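Side-chain contacts in uncharacterized protein (Legionella longbeachae NSW150, PDB 4JZA), which probably dephosphorylates phosphoinositides at the 3-position, acting as a phosphatidylinositol-3-phosphate phosphatase in the lipid metabolism of host cells during infection: residues A79-C84 against I110-L115; E528-S533 against E587-F592; D629-I634 against R642-D647; D696-L701 against N775-R780. One frame throughout, in Å; residues are numbered along the deposited sequence.

Contact 1: A79-C84 against I110-L115; sequences AYVDEC and IELIAL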
loop_
_atom_site.group_PDB
_atom_site.type_symbol
_atom_site.label_atom_id
_atom_site.label_comp_id
_atom_site.label_asym_id
_atom_site.label_seq_id
_atom_site.Cartn_x
_atom_site.Cartn_y
_atom_site.Cartn_z
ATOM N N ALA A 79 18.160 16.608 -1.140
ATOM C CA ALA A 79 18.919 16.945 -2.332
ATOM C C ALA A 79 19.308 15.642 -3.069
ATOM O O ALA A 79 19.222 15.596 -4.303
ATOM C CB ALA A 79 20.138 17.802 -2.005
ATOM N N TYR A 80 19.685 14.596 -2.331
ATOM C CA TYR A 80 20.104 13.324 -2.964
ATOM C C TYR A 80 18.961 12.677 -3.723
ATOM O O TYR A 80 19.076 12.249 -4.851
ATOM C CB TYR A 80 20.668 12.328 -1.927
ATOM C CG TYR A 80 20.974 10.954 -2.483
ATOM C CD1 TYR A 80 22.010 10.759 -3.373
ATOM C CD2 TYR A 80 20.226 9.845 -2.099
ATOM C CE1 TYR A 80 22.291 9.506 -3.881
ATOM C CE2 TYR A 80 20.496 8.581 -2.597
ATOM C CZ TYR A 80 21.527 8.417 -3.499
ATOM O OH TYR A 80 21.804 7.166 -4.037
ATOM N N VAL A 81 17.829 12.650 -3.097
ATOM C CA VAL A 81 16.631 12.158 -3.732
ATOM C C VAL A 81 16.198 12.947 -4.919
ATOM O O VAL A 81 15.792 12.367 -5.895
ATOM C CB VAL A 81 15.557 12.095 -2.685
ATOM C CG1 VAL A 81 14.205 12.036 -3.299
ATOM C CG2 VAL A 81 15.858 10.852 -1.899
ATOM N N ASP A 82 16.313 14.260 -4.853
ATOM C CA ASP A 82 16.126 15.098 -6.028
ATOM C C ASP A 82 17.080 14.788 -7.164
ATOM O O ASP A 82 16.664 14.856 -8.342
ATOM C CB ASP A 82 16.213 16.586 -5.683
ATOM C CG ASP A 82 15.017 17.079 -4.844
ATOM O OD1 ASP A 82 14.012 16.385 -4.672
ATOM O OD2 ASP A 82 15.042 18.190 -4.354
ATOM N N GLU A 83 18.334 14.440 -6.866
ATOM C CA GLU A 83 19.257 14.145 -7.952
ATOM C C GLU A 83 18.897 12.815 -8.559
ATOM O O GLU A 83 18.988 12.674 -9.783
ATOM C CB GLU A 83 20.736 14.189 -7.550
ATOM C CG GLU A 83 21.291 15.615 -7.492
ATOM C CD GLU A 83 22.800 15.686 -7.164
ATOM O OE1 GLU A 83 23.572 15.046 -7.939
ATOM O OE2 GLU A 83 23.207 16.375 -6.158
ATOM N N CYS A 84 18.494 11.847 -7.721
ATOM C CA CYS A 84 18.144 10.508 -8.219
ATOM C C CYS A 84 16.988 10.644 -9.190
ATOM O O CYS A 84 16.922 9.946 -10.198
ATOM C CB CYS A 84 17.717 9.574 -7.095
ATOM S SG CYS A 84 19.008 9.104 -5.928
ATOM N N ILE A 110 14.915 3.180 -1.208
ATOM C CA ILE A 110 14.712 2.185 -0.154
ATOM C C ILE A 110 15.965 2.118 0.716
ATOM O O ILE A 110 15.903 1.985 1.937
ATOM C CB ILE A 110 14.389 0.831 -0.825
ATOM C CG1 ILE A 110 12.988 0.880 -1.355
ATOM C CG2 ILE A 110 14.481 -0.369 0.107
ATOM C CD1 ILE A 110 12.870 -0.015 -2.557
ATOM N N GLU A 111 17.113 2.218 0.061
ATOM C CA GLU A 111 18.372 2.003 0.724
ATOM C C GLU A 111 18.663 3.252 1.600
ATOM O O GLU A 111 19.058 3.143 2.762
ATOM C CB GLU A 111 19.430 1.608 -0.338
ATOM C CG GLU A 111 20.721 2.380 -0.375
ATOM C CD GLU A 111 21.707 1.945 -1.485
ATOM O OE1 GLU A 111 21.515 2.348 -2.691
ATOM O OE2 GLU A 111 22.727 1.266 -1.097
ATOM N N LEU A 112 18.426 4.431 1.035
ATOM C CA LEU A 112 18.516 5.677 1.770
ATOM C C LEU A 112 17.598 5.688 2.989
ATOM O O LEU A 112 17.974 6.155 4.050
ATOM C CB LEU A 112 18.171 6.827 0.849
ATOM C CG LEU A 112 18.190 8.160 1.524
ATOM C CD1 LEU A 112 19.581 8.323 2.096
ATOM C CD2 LEU A 112 17.938 9.257 0.554
ATOM N N ILE A 113 16.396 5.151 2.837
ATOM C CA ILE A 113 15.475 4.981 3.957
ATOM C C ILE A 113 15.998 3.989 4.989
ATOM O O ILE A 113 15.995 4.270 6.169
ATOM C CB ILE A 113 14.090 4.572 3.464
ATOM C CG1 ILE A 113 13.467 5.738 2.697
ATOM C CG2 ILE A 113 13.181 4.161 4.616
ATOM C CD1 ILE A 113 12.309 5.317 1.824
ATOM N N ALA A 114 16.506 2.845 4.569
ATOM C CA ALA A 114 17.008 1.897 5.559
ATOM C C ALA A 114 18.157 2.491 6.377
ATOM O O ALA A 114 18.261 2.235 7.583
ATOM C CB ALA A 114 17.460 0.632 4.890
ATOM N N LEU A 115 19.045 3.223 5.698
ATOM C CA LEU A 115 20.148 3.976 6.310
ATOM C C LEU A 115 19.666 5.064 7.258
ATOM O O LEU A 115 19.953 5.009 8.444
ATOM C CB LEU A 115 20.982 4.670 5.254
ATOM C CG LEU A 115 22.102 5.569 5.819
ATOM C CD1 LEU A 115 23.043 4.747 6.690
ATOM C CD2 LEU A 115 22.881 6.236 4.706
HETATM O O HOH W 1 20.816 5.248 -2.420
#
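Tyr-80 and Glu-111 meet through a shared water. Tyr-80 OH donates to this water across 2.7 Å, and the water in turn donates to Glu-111 OE1 at 3.0 Å, so a phenol and a carboxylate that do not touch directly are tied together by two bonds of the same sense. The other oxygen of the carboxylate, OE2, accepts from the backbone N of Leu-672. With both oxygens engaged, the acid is probably held steady, and the backbone N-H and the water O-H probably help to stabilise the buried carboxylate.

Beside the water bridge the helices touch through apolar groups, and one methyl carries the contact. Leu-112 CD2 approaches the Tyr-80 ring at the edge, in its plane, 3.6 Å from CD2 of that ring, while also lying 3.6 Å from Val-81 CG2. The two longer side chains slide past each other in opposite directions. Leu-112 reaches this place because its CG stands anti to the backbone N (chi1 178°), which carries the branch across to the other helix. Over one face of the tyrosine ring, Cys-84 SG sits 3.5 Å above the plane, displaced toward the rim, so a residue one turn further along the same helix covers part of the ring.

Helices 74-87 and 95-116, consecutive in the chain, pack broadly antiparallel here. Helix 41-62 supplies Phe-56, which touches both Val-81 and Leu-112, and helix 676-702 supplies Leu-681, which touches both Tyr-80 and Leu-112. Two further helices thus close round the pair, making four in all.

Contact 2: E528-S533 against E587-F592; sequences ELFLSS and ENRIRF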
loop_
_atom_site.group_PDB
_atom_site.type_symbol
_atom_site.label_atom_id
_atom_site.label_comp_id
_atom_site.label_asym_id
_atom_site.label_seq_id
_atom_site.Cartn_x
_atom_site.Cartn_y
_atom_site.Cartn_z
ATOM N N GLU A 528 -17.690 -16.747 -16.986
ATOM C CA GLU A 528 -17.661 -15.896 -15.799
ATOM C C GLU A 528 -18.055 -14.430 -16.030
ATOM O O GLU A 528 -18.698 -13.827 -15.187
ATOM C CB GLU A 528 -16.282 -15.933 -15.146
ATOM C CG GLU A 528 -15.926 -17.288 -14.589
ATOM C CD GLU A 528 -16.872 -17.812 -13.524
ATOM O OE1 GLU A 528 -17.384 -17.064 -12.721
ATOM O OE2 GLU A 528 -17.088 -19.004 -13.435
ATOM N N LEU A 529 -17.619 -13.855 -17.132
ATOM C CA LEU A 529 -17.852 -12.479 -17.378
ATOM C C LEU A 529 -19.297 -12.318 -17.706
ATOM O O LEU A 529 -19.910 -11.309 -17.315
ATOM C CB LEU A 529 -16.992 -11.990 -18.530
ATOM C CG LEU A 529 -15.486 -11.981 -18.260
ATOM C CD1 LEU A 529 -14.790 -11.552 -19.530
ATOM C CD2 LEU A 529 -15.109 -11.035 -17.148
ATOM N N PHE A 530 -19.843 -13.311 -18.421
ATOM C CA PHE A 530 -21.272 -13.313 -18.726
ATOM C C PHE A 530 -22.135 -13.530 -17.494
ATOM O O PHE A 530 -23.125 -12.829 -17.302
ATOM C CB PHE A 530 -21.630 -14.339 -19.790
ATOM C CG PHE A 530 -21.563 -13.797 -21.170
ATOM C CD1 PHE A 530 -22.579 -13.040 -21.652
ATOM C CD2 PHE A 530 -20.469 -14.038 -21.978
ATOM C CE1 PHE A 530 -22.517 -12.521 -22.918
ATOM C CE2 PHE A 530 -20.393 -13.532 -23.256
ATOM C CZ PHE A 530 -21.430 -12.776 -23.732
ATOM N N LEU A 531 -21.769 -14.473 -16.637
ATOM C CA LEU A 531 -22.482 -14.603 -15.394
ATOM C C LEU A 531 -22.433 -13.326 -14.626
ATOM O O LEU A 531 -23.463 -12.907 -14.165
ATOM C CB LEU A 531 -21.901 -15.693 -14.541
ATOM C CG LEU A 531 -22.112 -17.082 -15.130
ATOM C CD1 LEU A 531 -21.381 -18.022 -14.216
ATOM C CD2 LEU A 531 -23.585 -17.466 -15.235
ATOM N N SER A 532 -21.265 -12.675 -14.495
ATOM C CA SER A 532 -21.177 -11.486 -13.641
ATOM C C SER A 532 -21.935 -10.309 -14.298
ATOM O O SER A 532 -22.663 -9.576 -13.628
ATOM C CB SER A 532 -19.711 -11.173 -13.205
ATOM O OG SER A 532 -18.921 -10.620 -14.238
ATOM N N SER A 533 -21.858 -10.189 -15.621
ATOM C CA SER A 533 -22.522 -9.085 -16.321
ATOM C C SER A 533 -24.020 -9.241 -16.248
ATOM O O SER A 533 -24.726 -8.252 -16.072
ATOM C CB SER A 533 -22.075 -8.962 -17.785
ATOM O OG SER A 533 -20.810 -8.335 -17.924
ATOM N N GLU A 587 -20.497 -13.111 -36.982
ATOM C CA GLU A 587 -20.525 -11.664 -37.059
ATOM C C GLU A 587 -20.934 -11.078 -35.718
ATOM O O GLU A 587 -20.326 -10.114 -35.250
ATOM C CB GLU A 587 -21.444 -11.270 -38.186
ATOM C CG GLU A 587 -21.810 -9.811 -38.370
ATOM C CD GLU A 587 -23.030 -9.677 -39.304
ATOM O OE1 GLU A 587 -23.369 -10.637 -40.034
ATOM O OE2 GLU A 587 -23.690 -8.631 -39.315
ATOM N N ASN A 588 -21.897 -11.697 -35.053
ATOM C CA ASN A 588 -22.273 -11.268 -33.706
ATOM C C ASN A 588 -21.177 -11.250 -32.619
ATOM O O ASN A 588 -21.154 -10.378 -31.733
ATOM C CB ASN A 588 -23.345 -12.190 -33.188
ATOM C CG ASN A 588 -24.697 -11.938 -33.801
ATOM O OD1 ASN A 588 -24.904 -11.053 -34.664
ATOM N ND2 ASN A 588 -25.643 -12.724 -33.350
ATOM N N ARG A 589 -20.338 -12.276 -32.617
ATOM C CA ARG A 589 -19.281 -12.360 -31.632
ATOM C C ARG A 589 -18.217 -11.361 -31.996
ATOM O O ARG A 589 -17.663 -10.735 -31.111
ATOM C CB ARG A 589 -18.718 -13.770 -31.552
ATOM C CG ARG A 589 -17.573 -13.993 -30.590
ATOM C CD ARG A 589 -17.931 -13.812 -29.123
ATOM N NE ARG A 589 -16.731 -13.945 -28.296
ATOM C CZ ARG A 589 -16.670 -13.645 -27.009
ATOM N NH1 ARG A 589 -17.733 -13.250 -26.327
ATOM N NH2 ARG A 589 -15.529 -13.756 -26.386
ATOM N N ILE A 590 -17.973 -11.183 -33.295
ATOM C CA ILE A 590 -16.913 -10.311 -33.780
ATOM C C ILE A 590 -17.213 -8.908 -33.366
ATOM O O ILE A 590 -16.309 -8.160 -32.998
ATOM C CB ILE A 590 -16.717 -10.406 -35.322
ATOM C CG1 ILE A 590 -15.789 -11.573 -35.686
ATOM C CG2 ILE A 590 -16.065 -9.161 -35.922
ATOM C CD1 ILE A 590 -15.990 -12.032 -37.125
ATOM N N ARG A 591 -18.478 -8.557 -33.406
ATOM C CA ARG A 591 -18.902 -7.198 -33.084
ATOM C C ARG A 591 -18.886 -6.829 -31.625
ATOM O O ARG A 591 -18.792 -5.642 -31.261
ATOM C CB ARG A 591 -20.298 -7.012 -33.565
ATOM C CG ARG A 591 -20.336 -6.794 -35.046
ATOM C CD ARG A 591 -21.769 -6.961 -35.437
ATOM N NE ARG A 591 -22.043 -6.437 -36.750
ATOM C CZ ARG A 591 -23.235 -6.520 -37.315
ATOM N NH1 ARG A 591 -24.246 -7.115 -36.669
ATOM N NH2 ARG A 591 -23.411 -6.012 -38.523
ATOM N N PHE A 592 -19.057 -7.858 -30.811
ATOM C CA PHE A 592 -18.958 -7.722 -29.393
ATOM C C PHE A 592 -17.479 -7.582 -29.022
ATOM O O PHE A 592 -17.084 -6.668 -28.285
ATOM C CB PHE A 592 -19.624 -8.932 -28.705
ATOM C CG PHE A 592 -19.558 -8.878 -27.205
ATOM C CD1 PHE A 592 -20.175 -7.852 -26.536
ATOM C CD2 PHE A 592 -18.838 -9.824 -26.474
ATOM C CE1 PHE A 592 -20.113 -7.765 -25.164
ATOM C CE2 PHE A 592 -18.777 -9.741 -25.091
ATOM C CZ PHE A 592 -19.429 -8.713 -24.434
#
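Phe-530 meets Phe-592 and Arg-589 with the outer end of its ring, although its CB bond does not aim at them. The packed part of this contact is small: Phe-530 CZ lies 4.3 Å from Phe-592 CE2. The two rings are obliquely set, their centroids 6.0 Å apart and their planes inclined by 37°. His-563 of helix 556-574 packs edge-to-face with each of them, so three aromatic side chains gather here.

Arg-589 comes in beside the ring. Its chain leaves with CG anti to the backbone N (chi1 178°) and then bends at the next bond (chi2 66°), which brings NH1 to 4.1 Å from Phe-530 CE2, at the ring's edge and near its plane.

On the looser, more solvent-accessible side of helix 587-602, the polar groups pair within the helix. Arg-591 NH2 forms a salt bridge of 2.8 Å with Glu-587 OE2, one turn back, and Glu-587 CD lies over the centre of the guanidinium, 3.6 Å above its plane.

The chemistry argues against a cation-pi reading of the buried arginine. A guanidinium nitrogen at a ring edge gains little from the pi cloud, and Asp-629 turns both carboxylate oxygens to the NE/NH2 side of Arg-589, OD2 forming the salt bridge with NE. That pairing leaves NH1 beside Phe-530 and probably decides where the guanidinium lies, while the ring merely packs against it.

Contact 3: D629-I634 against R642-D647; sequences DIAAEI and RSLKDD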
loop_
_atom_site.group_PDB
_atom_site.type_symbol
_atom_site.label_atom_id
_atom_site.label_comp_id
_atom_site.label_asym_id
_atom_site.label_seq_id
_atom_site.Cartn_x
_atom_site.Cartn_y
_atom_site.Cartn_z
ATOM N N ASP A 629 -10.415 -14.880 -27.716
ATOM C CA ASP A 629 -10.605 -14.055 -28.917
ATOM C C ASP A 629 -10.506 -12.554 -28.663
ATOM O O ASP A 629 -10.034 -11.811 -29.529
ATOM C CB ASP A 629 -11.877 -14.398 -29.700
ATOM C CG ASP A 629 -13.150 -14.471 -28.834
ATOM O OD1 ASP A 629 -12.992 -14.330 -27.604
ATOM O OD2 ASP A 629 -14.289 -14.689 -29.393
ATOM N N ILE A 630 -10.883 -12.116 -27.467
ATOM C CA ILE A 630 -10.718 -10.708 -27.067
ATOM C C ILE A 630 -9.252 -10.349 -26.812
ATOM O O ILE A 630 -8.728 -9.340 -27.272
ATOM C CB ILE A 630 -11.515 -10.407 -25.794
ATOM C CG1 ILE A 630 -13.019 -10.577 -26.072
ATOM C CG2 ILE A 630 -11.247 -8.991 -25.313
ATOM C CD1 ILE A 630 -13.897 -10.651 -24.839
ATOM N N ALA A 631 -8.591 -11.211 -26.076
ATOM C CA ALA A 631 -7.192 -11.023 -25.814
ATOM C C ALA A 631 -6.443 -10.972 -27.140
ATOM O O ALA A 631 -5.638 -10.076 -27.369
ATOM C CB ALA A 631 -6.655 -12.139 -24.907
ATOM N N ALA A 632 -6.734 -11.913 -28.017
ATOM C CA ALA A 632 -6.063 -11.969 -29.329
ATOM C C ALA A 632 -6.322 -10.750 -30.209
ATOM O O ALA A 632 -5.444 -10.259 -30.873
ATOM C CB ALA A 632 -6.468 -13.236 -30.074
ATOM N N GLU A 633 -7.536 -10.267 -30.205
ATOM C CA GLU A 633 -7.841 -9.065 -30.943
ATOM C C GLU A 633 -7.068 -7.858 -30.409
ATOM O O GLU A 633 -6.543 -7.059 -31.187
ATOM C CB GLU A 633 -9.356 -8.803 -30.881
ATOM C CG GLU A 633 -9.828 -7.525 -31.585
ATOM C CD GLU A 633 -9.610 -7.550 -33.090
ATOM O OE1 GLU A 633 -9.183 -8.594 -33.623
ATOM O OE2 GLU A 633 -9.883 -6.521 -33.742
ATOM N N ILE A 634 -6.990 -7.719 -29.076
ATOM C CA ILE A 634 -6.241 -6.606 -28.482
ATOM C C ILE A 634 -4.768 -6.712 -28.861
ATOM O O ILE A 634 -4.142 -5.708 -29.281
ATOM C CB ILE A 634 -6.342 -6.588 -26.973
ATOM C CG1 ILE A 634 -7.782 -6.277 -26.566
ATOM C CG2 ILE A 634 -5.403 -5.524 -26.400
ATOM C CD1 ILE A 634 -8.156 -6.731 -25.165
ATOM N N ARG A 642 3.162 -9.201 -26.326
ATOM C CA ARG A 642 3.407 -8.705 -24.975
ATOM C C ARG A 642 2.344 -7.772 -24.392
ATOM O O ARG A 642 2.462 -7.435 -23.205
ATOM C CB ARG A 642 4.610 -7.797 -24.996
ATOM C CG ARG A 642 5.995 -8.367 -24.919
ATOM C CD ARG A 642 6.868 -7.146 -25.117
ATOM N NE ARG A 642 8.079 -7.201 -24.317
ATOM C CZ ARG A 642 8.148 -6.961 -23.012
ATOM N NH1 ARG A 642 7.076 -6.655 -22.319
ATOM N NH2 ARG A 642 9.306 -7.038 -22.400
ATOM N N SER A 643 1.376 -7.280 -25.179
ATOM C CA SER A 643 0.625 -6.071 -24.704
ATOM C C SER A 643 -0.167 -6.281 -23.423
ATOM O O SER A 643 -0.127 -5.454 -22.563
ATOM C CB SER A 643 -0.213 -5.420 -25.778
ATOM O OG SER A 643 -0.423 -6.362 -26.792
ATOM N N LEU A 644 -0.779 -7.433 -23.260
ATOM C CA LEU A 644 -1.473 -7.758 -22.014
ATOM C C LEU A 644 -0.511 -8.095 -20.870
ATOM O O LEU A 644 -0.860 -7.921 -19.721
ATOM C CB LEU A 644 -2.523 -8.881 -22.227
ATOM C CG LEU A 644 -3.449 -8.504 -23.415
ATOM C CD1 LEU A 644 -4.316 -9.658 -23.879
ATOM C CD2 LEU A 644 -4.283 -7.261 -23.133
ATOM N N LYS A 645 0.689 -8.563 -21.153
ATOM C CA LYS A 645 1.673 -8.791 -20.084
ATOM C C LYS A 645 2.290 -7.466 -19.579
ATOM O O LYS A 645 2.612 -7.332 -18.408
ATOM C CB LYS A 645 2.723 -9.778 -20.523
ATOM C CG LYS A 645 2.162 -11.186 -20.706
ATOM C CD LYS A 645 3.241 -12.168 -21.168
ATOM C CE LYS A 645 2.849 -13.632 -20.937
ATOM N NZ LYS A 645 1.969 -14.102 -22.042
ATOM N N ASP A 646 2.382 -6.470 -20.453
ATOM C CA ASP A 646 2.783 -5.157 -20.075
ATOM C C ASP A 646 1.735 -4.543 -19.189
ATOM O O ASP A 646 2.077 -3.900 -18.185
ATOM C CB ASP A 646 2.953 -4.273 -21.313
ATOM C CG ASP A 646 4.137 -4.714 -22.222
ATOM O OD1 ASP A 646 4.992 -5.452 -21.701
ATOM O OD2 ASP A 646 4.208 -4.339 -23.435
ATOM N N ASP A 647 0.455 -4.713 -19.536
ATOM C CA ASP A 647 -0.603 -4.245 -18.651
ATOM C C ASP A 647 -0.439 -4.831 -17.252
ATOM O O ASP A 647 -0.574 -4.116 -16.277
ATOM C CB ASP A 647 -2.001 -4.545 -19.222
ATOM C CG ASP A 647 -2.346 -3.628 -20.418
ATOM O OD1 ASP A 647 -1.527 -2.719 -20.598
ATOM O OD2 ASP A 647 -3.349 -3.818 -21.176
#
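Leu-644 divides its two methyls between Ala-631 and Ile-634, residues that stand three apart on the opposing helix. CD1 goes to the alanine, 3.6 Å from Ala-631 CB and 3.7 Å from Ala-631 CA, so the methyl rests over the CA-CB bond of the alanine. CD2 goes to Ile-634 CG2, at 3.9 Å. The rotamer makes this possible: CG lies beside the backbone N and anti to the carbonyl carbon (chi1 -52°), and an extended second torsion (chi2 168°) opens the branch over the partner helix.

Ile-634 answers with both of its branches. CG2, the atom anti to the backbone N, makes the closest approach. The ethyl arm departs on the backbone-N side (chi1 -67°), yet it curls round until Ile-634 CD1 comes to 4.4 Å from Leu-644 CD2. One leucine methyl therefore has a methyl from each arm of the isoleucine near it, and the two side chains cross at about a right angle.

The backbones do much the same. Helices 628-637 and 643-652 are consecutive, joined by a short connection, and pack nearly at right angles. The general lesson is that a small residue allows close approach: Ala-631 and Leu-644 have CA atoms 7.6 Å apart.

Leu-644 is also touched by Tyr-600 of helix 587-602 and by Pro-622, which add to its apolar surroundings beyond the two methyl contacts. Another face of helix 643-652 meets helix 95-116, where Arg-642 NH2 forms a salt bridge with Asp-96 OD1.

Contact 4: D696-L701 against N775-R780; sequences DALHSL and NSVYGR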
loop_
_atom_site.group_PDB
_atom_site.type_symbol
_atom_site.label_atom_id
_atom_site.label_comp_id
_atom_site.label_asym_id
_atom_site.label_seq_id
_atom_site.Cartn_x
_atom_site.Cartn_y
_atom_site.Cartn_z
ATOM N N ASP A 696 43.516 19.034 1.217
ATOM C CA ASP A 696 44.847 19.672 1.272
ATOM C C ASP A 696 45.633 19.335 2.565
ATOM O O ASP A 696 46.790 18.902 2.512
ATOM C CB ASP A 696 44.740 21.213 1.063
ATOM C CG ASP A 696 44.147 21.571 -0.307
ATOM O OD1 ASP A 696 44.307 20.782 -1.285
ATOM O OD2 ASP A 696 43.483 22.623 -0.393
ATOM N N ALA A 697 45.015 19.563 3.720
ATOM C CA ALA A 697 45.639 19.214 5.008
ATOM C C ALA A 697 46.092 17.759 5.053
ATOM O O ALA A 697 47.201 17.479 5.412
ATOM C CB ALA A 697 44.692 19.509 6.178
ATOM N N LEU A 698 45.250 16.844 4.641
ATOM C CA LEU A 698 45.647 15.442 4.581
ATOM C C LEU A 698 46.773 15.123 3.596
ATOM O O LEU A 698 47.645 14.278 3.897
ATOM C CB LEU A 698 44.448 14.579 4.298
ATOM C CG LEU A 698 44.624 13.087 4.504
ATOM C CD1 LEU A 698 45.160 12.689 5.871
ATOM C CD2 LEU A 698 43.267 12.427 4.228
ATOM N N HIS A 699 46.776 15.814 2.454
ATOM C CA HIS A 699 47.785 15.605 1.441
ATOM C C HIS A 699 49.123 15.866 2.076
ATOM O O HIS A 699 50.041 15.081 1.913
ATOM C CB HIS A 699 47.558 16.490 0.216
ATOM C CG HIS A 699 48.417 16.138 -0.954
ATOM N ND1 HIS A 699 49.646 16.731 -1.179
ATOM C CD2 HIS A 699 48.236 15.259 -1.961
ATOM C CE1 HIS A 699 50.182 16.231 -2.276
ATOM N NE2 HIS A 699 49.349 15.333 -2.766
ATOM N N SER A 700 49.274 16.962 2.802
ATOM C CA SER A 700 50.598 17.259 3.365
ATOM C C SER A 700 50.953 16.262 4.415
ATOM O O SER A 700 52.049 15.702 4.391
ATOM C CB SER A 700 50.665 18.632 3.985
ATOM O OG SER A 700 49.854 19.511 3.271
ATOM N N LEU A 701 50.021 16.029 5.333
ATOM C CA LEU A 701 50.287 15.124 6.462
ATOM C C LEU A 701 50.642 13.668 6.036
ATOM O O LEU A 701 51.625 13.089 6.506
ATOM C CB LEU A 701 49.086 15.123 7.417
ATOM C CG LEU A 701 49.170 14.171 8.610
ATOM C CD1 LEU A 701 50.418 14.463 9.389
ATOM C CD2 LEU A 701 48.003 14.299 9.538
ATOM N N ASN A 775 46.115 7.689 14.369
ATOM C CA ASN A 775 44.851 7.958 15.113
ATOM C C ASN A 775 44.169 9.265 14.791
ATOM O O ASN A 775 42.947 9.355 14.902
ATOM C CB ASN A 775 45.047 7.977 16.620
ATOM C CG ASN A 775 45.229 6.611 17.214
ATOM O OD1 ASN A 775 44.890 5.562 16.636
ATOM N ND2 ASN A 775 45.850 6.609 18.335
ATOM N N SER A 776 44.927 10.299 14.452
ATOM C CA SER A 776 44.295 11.548 14.086
ATOM C C SER A 776 43.667 11.419 12.698
ATOM O O SER A 776 42.529 11.868 12.480
ATOM C CB SER A 776 45.288 12.685 14.137
ATOM O OG SER A 776 44.734 13.821 13.591
ATOM N N VAL A 777 44.351 10.764 11.756
ATOM C CA VAL A 777 43.750 10.603 10.436
ATOM C C VAL A 777 42.447 9.755 10.488
ATOM O O VAL A 777 41.392 10.185 10.040
ATOM C CB VAL A 777 44.775 10.034 9.453
ATOM C CG1 VAL A 777 44.124 9.582 8.157
ATOM C CG2 VAL A 777 45.802 11.113 9.134
ATOM N N TYR A 778 42.539 8.559 11.044
ATOM C CA TYR A 778 41.403 7.655 11.142
ATOM C C TYR A 778 40.314 8.195 12.043
ATOM O O TYR A 778 39.112 8.198 11.696
ATOM C CB TYR A 778 41.836 6.287 11.692
ATOM C CG TYR A 778 42.689 5.415 10.782
ATOM C CD1 TYR A 778 43.047 5.815 9.496
ATOM C CD2 TYR A 778 43.141 4.161 11.221
ATOM C CE1 TYR A 778 43.822 5.003 8.692
ATOM C CE2 TYR A 778 43.894 3.335 10.410
ATOM C CZ TYR A 778 44.247 3.760 9.153
ATOM O OH TYR A 778 45.003 2.944 8.340
ATOM N N GLY A 779 40.721 8.648 13.220
ATOM C CA GLY A 779 39.761 9.156 14.213
ATOM C C GLY A 779 38.941 10.351 13.769
ATOM O O GLY A 779 37.754 10.423 13.965
ATOM N N ARG A 780 39.586 11.325 13.173
ATOM C CA ARG A 780 38.863 12.529 12.749
ATOM C C ARG A 780 37.963 12.273 11.573
ATOM O O ARG A 780 36.805 12.722 11.577
ATOM C CB ARG A 780 39.828 13.647 12.356
ATOM C CG ARG A 780 40.648 14.150 13.509
ATOM C CD ARG A 780 39.809 14.933 14.466
ATOM N NE ARG A 780 40.609 15.337 15.601
ATOM C CZ ARG A 780 40.187 16.112 16.593
ATOM N NH1 ARG A 780 38.983 16.574 16.603
ATOM N NH2 ARG A 780 41.001 16.482 17.548
#
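Val-777 fits between Leu-698 and Leu-701 where two antiparallel helices, 676-702 and 772-782, pack side by side in the phosphoinositide phosphatase C-terminal domain. Far apart in sequence, they approach to 7.8 Å between the CA atoms of Leu-698 and Val-777.

The valine can be followed outward. Val-777 CB points at the facing helix but stands back from the leucine methyls and serves as the fork. From it CG1 departs anti to the backbone N (chi1 168°) and comes to 4.0 Å from Leu-698 CD1. The other methyl, CG2, lies beside the backbone N and does more: it meets Leu-698 CD1 at 3.7 Å and Leu-701 CD2 at 3.9 Å. One branch therefore touches one leucine and the other touches both.

The leucines reach the valine differently. Leu-701 aims its CB at the partner helix and slides past the valine in the opposite direction, whereas Leu-698 starts off to one side and only its end turns in, crossing the valine at about a right angle. Such contacts between branched tips, with no polar bond between the segments, are the ordinary substance of helix packing.

Helix 794-817 closes over one flank: Trp-805 touches Leu-701, and Glu-804 takes Ser-776 OG on one oxygen and Arg-780 NH2 on the other. Away from the interface, Asp-696 O receives two bonds from one residue, Ser-700 N and Ser-700 OG, and the hydroxyl, 3.2 Å away, is tilted 31° from the carbonyl plane.

How the contacts relate
Contacts 2 and 3 are physically joined, their centres 17 Å apart: the salt bridge between Arg-589 and Asp-629 links a residue of one to a residue of the other. Contacts 1 and 4 do not touch, with centres 29 Å apart, yet helix 676-702 serves both, covering contact 1 and forming one side of contact 4 in the C-terminal domain. Contacts 2 and 4 mark the extremes, 77 Å between centres on opposite sides of the chain's centre. As for the active site, helix 524-542 of contact 2 leads into strand 545-549, after which comes a CX5R sequence, consistent with a phosphatase P-loop.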